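Pilin (Streptococcus pyogenes serotype M1, PDB 3GLD) forms the backbone of the pilus as stacked, covalently linked subunits, and so serves bacterial adhesion to host cells, aggregation and biofilm formation. Local coordinates at residues A[33-38]-A[108-113]; A[160-165]-A[241-246]. The protein carries 2 engineered substitutions. All blocks are in the same frame, centred on the assembly; numbering follows the deposited sequence.

The chain is about half strand, has no helix, and folds into two immunoglobulin-like domains set end to end. Interaction 1 (33-38 with 108-113) belongs to the N-terminal domain, at the end near the C-terminal one. Interaction 2 (160-165 with 241-246) lies in the core of the C-terminal domain. The two come in series, and interaction 1 is complete before interaction 2 begins. Their centres are 23 Å apart and their nearest atoms about 8 Å apart, without touching. Strand 151-169, interrupted by a bulge or short loop, runs from one domain into the other. Leu157 on it packs against Pro35 and Val113, and residues 160-165 form one side of interaction 2.

Interaction 1 (A[33-38]-A[108-113]); sequences LIPNTD and DKVPGV
With chi1 at -179°, Val110 spreads its two methyls toward different residues of 33-38, CG1 to Pro35 and CG2 to Thr37. The motif on the Val110 side is a type II beta turn, Val110-Pro111-Gly112-Val113, in an immunoglobulin-like domain. It faces the start of strand 37-45. The turn is closed by Val113 N bonding to Val110 O at 3.1 Å. Gly112 takes the positive phi of 80° that the third position of such a turn calls for.

Val110 bridges Pro35 and Thr37, two residues separated by Asn36. Pro35 offers the CB and CG edge of its ring, and Val110 CG1 lies 4.0 Å from Pro35 CG. The two side chains cross at about a right angle. Thr37 and Val110 meet tip to tip instead. Val110 CG2 is 3.7 Å from Thr37 CB and 3.9 Å from Thr37 CG2. The modelled Thr37 hydroxyl comes very close to this methyl, so its exact placing is doubtful. The contact is small and rests on the packing of apolar groups; the two segments share no hydrogen bond.

It sits where the two domains meet. Leu157 of strand 151-169 and Tyr191 also pack on Pro35, and Tyr190 touches Pro111. The side chain of Val110 is about 12 Å from that of Ala104, an engineered residue in the place of the one that autocatalyses the Lys23-Asn155 isopeptide bond. At the first residue of the turn, Val110 N is hydrogen-bonded to Tyr115 OH.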
ATOM      1  N   LEU A  33      -0.667   7.268   2.892  1.00 28.21           N
ATOM      2  CA  LEU A  33      -0.913   7.632   1.501  1.00 28.07           C
ATOM      3  C   LEU A  33      -1.056   6.371   0.633  1.00 28.30           C
ATOM      4  O   LEU A  33      -0.393   5.354   0.900  1.00 27.52           O
ATOM      5  CB  LEU A  33       0.217   8.519   0.962  1.00 27.82           C
ATOM      6  CG  LEU A  33       0.277   9.994   1.422  1.00 28.21           C
ATOM      7  CD1 LEU A  33       0.700  10.113   2.884  1.00 29.79           C
ATOM      8  CD2 LEU A  33       1.239  10.757   0.531  1.00 28.50           C
ATOM      9  N   ILE A  34      -1.941   6.433  -0.368  1.00 27.89           N
ATOM     10  CA  ILE A  34      -2.249   5.267  -1.217  1.00 28.75           C
ATOM     11  C   ILE A  34      -1.494   5.457  -2.530  1.00 28.27           C
ATOM     12  O   ILE A  34      -1.693   6.450  -3.220  1.00 29.26           O
ATOM     13  CB  ILE A  34      -3.803   5.115  -1.482  1.00 28.60           C
ATOM     14  CG1 ILE A  34      -4.595   5.019  -0.163  1.00 28.71           C
ATOM     15  CG2 ILE A  34      -4.118   3.944  -2.418  1.00 30.08           C
ATOM     16  CD1 ILE A  34      -4.167   3.874   0.785  1.00 28.85           C
ATOM     17  N   PRO A  35      -0.617   4.504  -2.880  1.00 27.66           N
ATOM     18  CA  PRO A  35       0.191   4.634  -4.101  1.00 28.24           C
ATOM     19  C   PRO A  35      -0.635   4.520  -5.401  1.00 28.36           C
ATOM     20  O   PRO A  35      -1.639   3.815  -5.422  1.00 28.82           O
ATOM     21  CB  PRO A  35       1.189   3.468  -3.985  1.00 27.50           C
ATOM     22  CG  PRO A  35       0.487   2.467  -3.107  1.00 27.05           C
ATOM     23  CD  PRO A  35      -0.337   3.258  -2.150  1.00 27.08           C
ATOM     24  N   ASN A  36      -0.206   5.223  -6.445  1.00 28.84           N
ATOM     25  CA  ASN A  36      -0.739   5.048  -7.794  1.00 29.36           C
ATOM     26  C   ASN A  36      -0.154   3.764  -8.359  1.00 29.32           C
ATOM     27  O   ASN A  36       1.008   3.737  -8.744  1.00 29.04           O
ATOM     28  CB  ASN A  36      -0.325   6.184  -8.741  1.00 29.28           C
ATOM     29  CG  ASN A  36      -0.646   7.558  -8.222  1.00 28.87           C
ATOM     30  OD1 ASN A  36       0.188   8.459  -8.330  1.00 29.13           O
ATOM     31  ND2 ASN A  36      -1.844   7.748  -7.687  1.00 24.31           N
ATOM     32  N   THR A  37      -0.954   2.705  -8.407  1.00 29.60           N
ATOM     33  CA  THR A  37      -0.485   1.418  -8.920  1.00 30.06           C
ATOM     34  C   THR A  37      -1.678   0.539  -9.333  1.00 30.33           C
ATOM     35  O   THR A  37      -2.795   0.742  -8.867  1.00 29.59           O
ATOM     36  CB  THR A  37       0.331   0.649  -7.846  1.00 30.22           C
ATOM     37  OG1 THR A  37       0.856  -0.569  -8.398  1.00 30.16           O
ATOM     38  CG2 THR A  37      -0.544   0.296  -6.639  1.00 29.72           C
ATOM     39  N   ASP A  38      -1.411  -0.441 -10.191  1.00 30.96           N
ATOM     40  CA  ASP A  38      -2.347  -1.553 -10.440  1.00 31.16           C
ATOM     41  C   ASP A  38      -2.017  -2.735  -9.555  1.00 30.87           C
ATOM     42  O   ASP A  38      -0.889  -2.852  -9.071  1.00 31.06           O
ATOM     43  CB  ASP A  38      -2.232  -2.013 -11.889  1.00 31.42           C
ATOM     44  CG  ASP A  38      -2.721  -0.974 -12.876  1.00 33.17           C
ATOM     45  OD1 ASP A  38      -3.421  -0.029 -12.446  1.00 35.80           O
ATOM     46  OD2 ASP A  38      -2.393  -1.102 -14.088  1.00 34.62           O
ATOM     47  N   ASP A 108       5.749  -6.300 -10.836  1.00 47.64           N
ATOM     48  CA  ASP A 108       6.222  -4.926 -10.642  1.00 47.23           C
ATOM     49  C   ASP A 108       5.860  -4.527  -9.206  1.00 45.81           C
ATOM     50  O   ASP A 108       4.847  -3.852  -8.977  1.00 46.06           O
ATOM     51  CB  ASP A 108       5.600  -3.969 -11.674  1.00 47.71           C
ATOM     52  CG  ASP A 108       5.727  -4.480 -13.119  1.00 49.83           C
ATOM     53  OD1 ASP A 108       6.847  -4.873 -13.546  1.00 51.32           O
ATOM     54  OD2 ASP A 108       4.693  -4.475 -13.835  1.00 51.92           O
ATOM     55  N   LYS A 109       6.673  -4.988  -8.255  1.00 43.64           N
ATOM     56  CA  LYS A 109       6.387  -4.860  -6.826  1.00 42.13           C
ATOM     57  C   LYS A 109       6.394  -3.396  -6.384  1.00 40.31           C
ATOM     58  O   LYS A 109       7.359  -2.676  -6.623  1.00 39.82           O
ATOM     59  CB  LYS A 109       7.390  -5.671  -5.999  1.00 42.33           C
ATOM     60  CG  LYS A 109       7.282  -7.189  -6.190  1.00 45.69           C
ATOM     61  CD  LYS A 109       8.490  -7.939  -5.613  1.00 49.49           C
ATOM     62  CE  LYS A 109       8.247  -8.380  -4.170  1.00 51.54           C
ATOM     63  NZ  LYS A 109       9.536  -8.717  -3.472  1.00 53.30           N
ATOM     64  N   VAL A 110       5.299  -2.974  -5.766  1.00 38.30           N
ATOM     65  CA  VAL A 110       5.132  -1.606  -5.276  1.00 36.60           C
ATOM     66  C   VAL A 110       5.833  -1.519  -3.924  1.00 35.51           C
ATOM     67  O   VAL A 110       5.587  -2.352  -3.047  1.00 34.80           O
ATOM     68  CB  VAL A 110       3.632  -1.277  -5.104  1.00 36.92           C
ATOM     69  CG1 VAL A 110       3.400   0.155  -4.608  1.00 35.91           C
ATOM     70  CG2 VAL A 110       2.877  -1.561  -6.403  1.00 36.82           C
ATOM     71  N   PRO A 111       6.702  -0.500  -3.742  1.00 34.65           N
ATOM     72  CA  PRO A 111       7.430  -0.339  -2.473  1.00 33.77           C
ATOM     73  C   PRO A 111       6.500  -0.273  -1.265  1.00 32.48           C
ATOM     74  O   PRO A 111       5.456   0.365  -1.328  1.00 32.00           O
ATOM     75  CB  PRO A 111       8.181   0.986  -2.663  1.00 34.17           C
ATOM     76  CG  PRO A 111       8.238   1.174  -4.156  1.00 34.23           C
ATOM     77  CD  PRO A 111       6.937   0.639  -4.642  1.00 34.50           C
ATOM     78  N   GLY A 112       6.885  -0.955  -0.188  1.00 31.85           N
ATOM     79  CA  GLY A 112       6.074  -1.047   1.017  1.00 30.58           C
ATOM     80  C   GLY A 112       4.924  -2.053   0.994  1.00 30.63           C
ATOM     81  O   GLY A 112       4.244  -2.227   2.013  1.00 30.04           O
ATOM     82  N   VAL A 113       4.677  -2.690  -0.153  1.00 30.04           N
ATOM     83  CA  VAL A 113       3.550  -3.642  -0.269  1.00 30.56           C
ATOM     84  C   VAL A 113       3.953  -5.104  -0.110  1.00 31.02           C
ATOM     85  O   VAL A 113       4.859  -5.582  -0.774  1.00 31.94           O
ATOM     86  CB  VAL A 113       2.752  -3.474  -1.601  1.00 30.44           C
ATOM     87  CG1 VAL A 113       1.649  -4.534  -1.706  1.00 28.26           C
ATOM     88  CG2 VAL A 113       2.157  -2.059  -1.686  1.00 27.35           C
TER

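Interaction 2 (A[160-165]-A[241-246])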
ATOM      1  N   THR A 160       6.466   4.322   6.735  1.00 26.15           N
ATOM      2  CA  THR A 160       7.514   4.488   7.732  1.00 24.79           C
ATOM      3  C   THR A 160       7.451   5.861   8.423  1.00 24.33           C
ATOM      4  O   THR A 160       6.483   6.605   8.248  1.00 23.49           O
ATOM      5  CB  THR A 160       8.902   4.194   7.108  1.00 24.46           C
ATOM      6  OG1 THR A 160       9.898   4.126   8.135  1.00 26.78           O
ATOM      7  CG2 THR A 160       9.279   5.243   6.038  1.00 25.35           C
ATOM      8  N   THR A 161       8.443   6.166   9.263  1.00 23.99           N
ATOM      9  CA  THR A 161       8.525   7.485   9.887  1.00 23.88           C
ATOM     10  C   THR A 161       9.907   8.043   9.681  1.00 24.26           C
ATOM     11  O   THR A 161      10.877   7.269   9.558  1.00 24.81           O
ATOM     12  CB  THR A 161       8.261   7.446  11.400  1.00 24.08           C
ATOM     13  OG1 THR A 161       9.248   6.607  12.022  1.00 23.61           O
ATOM     14  CG2 THR A 161       6.847   6.910  11.699  1.00 24.61           C
ATOM     15  N   LEU A 162       9.984   9.382   9.629  1.00 23.63           N
ATOM     16  CA  LEU A 162      11.233  10.106   9.720  1.00 23.72           C
ATOM     17  C   LEU A 162      11.210  11.066  10.928  1.00 23.81           C
ATOM     18  O   LEU A 162      10.340  11.950  11.042  1.00 22.37           O
ATOM     19  CB  LEU A 162      11.521  10.862   8.420  1.00 23.60           C
ATOM     20  CG  LEU A 162      12.652  11.897   8.496  1.00 23.27           C
ATOM     21  CD1 LEU A 162      13.949  11.212   8.779  1.00 21.43           C
ATOM     22  CD2 LEU A 162      12.740  12.695   7.207  1.00 23.92           C
ATOM     23  N   THR A 163      12.148  10.855  11.849  1.00 23.37           N
ATOM     24  CA  THR A 163      12.300  11.710  13.035  1.00 24.16           C
ATOM     25  C   THR A 163      13.553  12.568  12.850  1.00 24.04           C
ATOM     26  O   THR A 163      14.614  12.067  12.492  1.00 23.53           O
ATOM     27  CB  THR A 163      12.397  10.845  14.308  1.00 24.84           C
ATOM     28  OG1 THR A 163      11.212  10.061  14.408  1.00 25.17           O
ATOM     29  CG2 THR A 163      12.541  11.681  15.623  1.00 25.79           C
ATOM     30  N   VAL A 164      13.419  13.877  13.043  1.00 24.84           N
ATOM     31  CA  VAL A 164      14.581  14.769  12.982  1.00 24.45           C
ATOM     32  C   VAL A 164      14.788  15.404  14.342  1.00 24.98           C
ATOM     33  O   VAL A 164      13.881  16.003  14.892  1.00 25.59           O
ATOM     34  CB  VAL A 164      14.438  15.879  11.883  1.00 25.27           C
ATOM     35  CG1 VAL A 164      15.724  16.769  11.831  1.00 22.21           C
ATOM     36  CG2 VAL A 164      14.148  15.254  10.522  1.00 21.45           C
ATOM     37  N   LYS A 165      15.988  15.256  14.886  1.00 24.90           N
ATOM     38  CA  LYS A 165      16.269  15.675  16.238  1.00 25.27           C
ATOM     39  C   LYS A 165      17.380  16.700  16.222  1.00 24.62           C
ATOM     40  O   LYS A 165      18.301  16.602  15.400  1.00 25.00           O
ATOM     41  CB  LYS A 165      16.741  14.479  17.073  1.00 25.49           C
ATOM     42  CG  LYS A 165      15.666  13.470  17.342  1.00 27.01           C
ATOM     43  CD  LYS A 165      16.217  12.200  18.037  1.00 29.74           C
ATOM     44  CE  LYS A 165      16.668  12.455  19.473  1.00 30.04           C
ATOM     45  NZ  LYS A 165      17.060  11.169  20.126  1.00 31.68           N
ATOM     46  N   TYR A 241      14.282  11.903  -0.066  1.00 26.39           N
ATOM     47  CA  TYR A 241      14.190  13.128   0.706  1.00 26.19           C
ATOM     48  C   TYR A 241      15.567  13.669   1.093  1.00 26.82           C
ATOM     49  O   TYR A 241      16.562  12.949   1.074  1.00 26.68           O
ATOM     50  CB  TYR A 241      13.287  12.935   1.939  1.00 25.46           C
ATOM     51  CG  TYR A 241      13.840  11.979   2.967  1.00 27.19           C
ATOM     52  CD1 TYR A 241      14.707  12.428   3.967  1.00 26.01           C
ATOM     53  CD2 TYR A 241      13.501  10.620   2.938  1.00 25.81           C
ATOM     54  CE1 TYR A 241      15.235  11.546   4.906  1.00 27.48           C
ATOM     55  CE2 TYR A 241      14.013   9.738   3.856  1.00 27.21           C
ATOM     56  CZ  TYR A 241      14.880  10.205   4.848  1.00 28.66           C
ATOM     57  OH  TYR A 241      15.385   9.333   5.776  1.00 27.01           O
ATOM     58  N   VAL A 242      15.590  14.958   1.430  1.00 27.26           N
ATOM     59  CA  VAL A 242      16.766  15.631   1.954  1.00 27.83           C
ATOM     60  C   VAL A 242      16.312  16.457   3.145  1.00 27.63           C
ATOM     61  O   VAL A 242      15.265  17.128   3.087  1.00 27.13           O
ATOM     62  CB  VAL A 242      17.393  16.597   0.913  1.00 28.11           C
ATOM     63  CG1 VAL A 242      18.731  17.155   1.436  1.00 28.47           C
ATOM     64  CG2 VAL A 242      17.623  15.908  -0.431  1.00 28.95           C
ATOM     65  N   VAL A 243      17.088  16.391   4.225  1.00 28.18           N
ATOM     66  CA  VAL A 243      16.922  17.293   5.360  1.00 28.15           C
ATOM     67  C   VAL A 243      18.168  18.156   5.512  1.00 28.70           C
ATOM     68  O   VAL A 243      19.285  17.640   5.534  1.00 28.36           O
ATOM     69  CB  VAL A 243      16.723  16.548   6.695  1.00 28.25           C
ATOM     70  CG1 VAL A 243      16.320  17.536   7.797  1.00 27.46           C
ATOM     71  CG2 VAL A 243      15.681  15.421   6.551  1.00 27.67           C
ATOM     72  N   THR A 244      17.982  19.470   5.623  1.00 29.08           N
ATOM     73  CA  THR A 244      19.116  20.360   5.816  1.00 30.07           C
ATOM     74  C   THR A 244      18.825  21.384   6.912  1.00 29.93           C
ATOM     75  O   THR A 244      17.724  21.935   6.993  1.00 30.53           O
ATOM     76  CB  THR A 244      19.453  21.143   4.540  1.00 30.12           C
ATOM     77  OG1 THR A 244      18.497  22.188   4.380  1.00 33.41           O
ATOM     78  CG2 THR A 244      19.438  20.281   3.315  1.00 28.41           C
ATOM     79  N   GLU A 245      19.824  21.647   7.737  1.00 30.49           N
ATOM     80  CA  GLU A 245      19.790  22.762   8.681  1.00 30.18           C
ATOM     81  C   GLU A 245      20.475  23.983   8.046  1.00 30.79           C
ATOM     82  O   GLU A 245      21.408  23.813   7.270  1.00 30.81           O
ATOM     83  CB  GLU A 245      20.548  22.334   9.927  1.00 30.02           C
ATOM     84  CG  GLU A 245      20.621  23.353  11.056  1.00 28.86           C
ATOM     85  CD  GLU A 245      21.453  22.851  12.229  1.00 28.60           C
ATOM     86  OE1 GLU A 245      21.105  21.827  12.847  1.00 30.13           O
ATOM     87  OE2 GLU A 245      22.462  23.492  12.552  1.00 31.66           O
ATOM     88  N   ASP A 246      20.040  25.199   8.384  1.00 31.48           N
ATOM     89  CA  ASP A 246      20.805  26.416   8.022  1.00 32.18           C
ATOM     90  C   ASP A 246      22.262  26.325   8.504  1.00 32.42           C
ATOM     91  O   ASP A 246      22.600  25.522   9.365  1.00 32.05           O
ATOM     92  CB  ASP A 246      20.171  27.691   8.621  1.00 32.15           C
ATOM     93  CG  ASP A 246      19.012  28.218   7.795  1.00 33.45           C
ATOM     94  OD1 ASP A 246      18.604  27.525   6.840  1.00 32.44           O
ATOM     95  OD2 ASP A 246      18.515  29.321   8.107  1.00 32.51           O
TER
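Leu162 and Tyr241 meet across the core of an immunoglobulin-like beta sandwich, one on each of two facing sheets. Strands 160-165 and 241-245 run nearly parallel, at 11°, with their axes 10.0 Å apart at the closest. Leu162 and Val164 point inward from one strand, Tyr241 and Val243 from the other.

The main bump is Leu162 CD2. Over one face of the Tyr241 ring, Leu162 CD2 rests 4.0 Å from the ring centroid and 28° off the normal, in a CH-pi contact. It leans toward the CD1-CE1 edge of the ring, with Leu162 CD2 3.6 Å from Tyr241 CE1. The tyrosine CG lies between the backbone N and the carbonyl carbon (chi1 66°), which places the ring beside the leucine. At roughly a right angle to the ring contact, Leu162 CD2 also meets Val243 CG2 at 4.1 Å, so the methyl occupies the hollow between ring and valine. Leu162 CD1 lies nearer the phenol end.

One step further along, the roles reverse. Val243 CG1 enters the fork of Val164, 4.1 Å from Val164 CG1 and 4.2 Å from Val164 CG2. The two valines lie alongside with their directions opposed.

Met284 and Leu183 extend the apolar layer around Leu162. The next inward residue, Glu245, autocatalyses the isopeptide bond between Lys166 and Asn290, so this packing leads along the strand to the cross-link site. There Glu245 OE1 is hydrogen-bonded to Lys166 NZ.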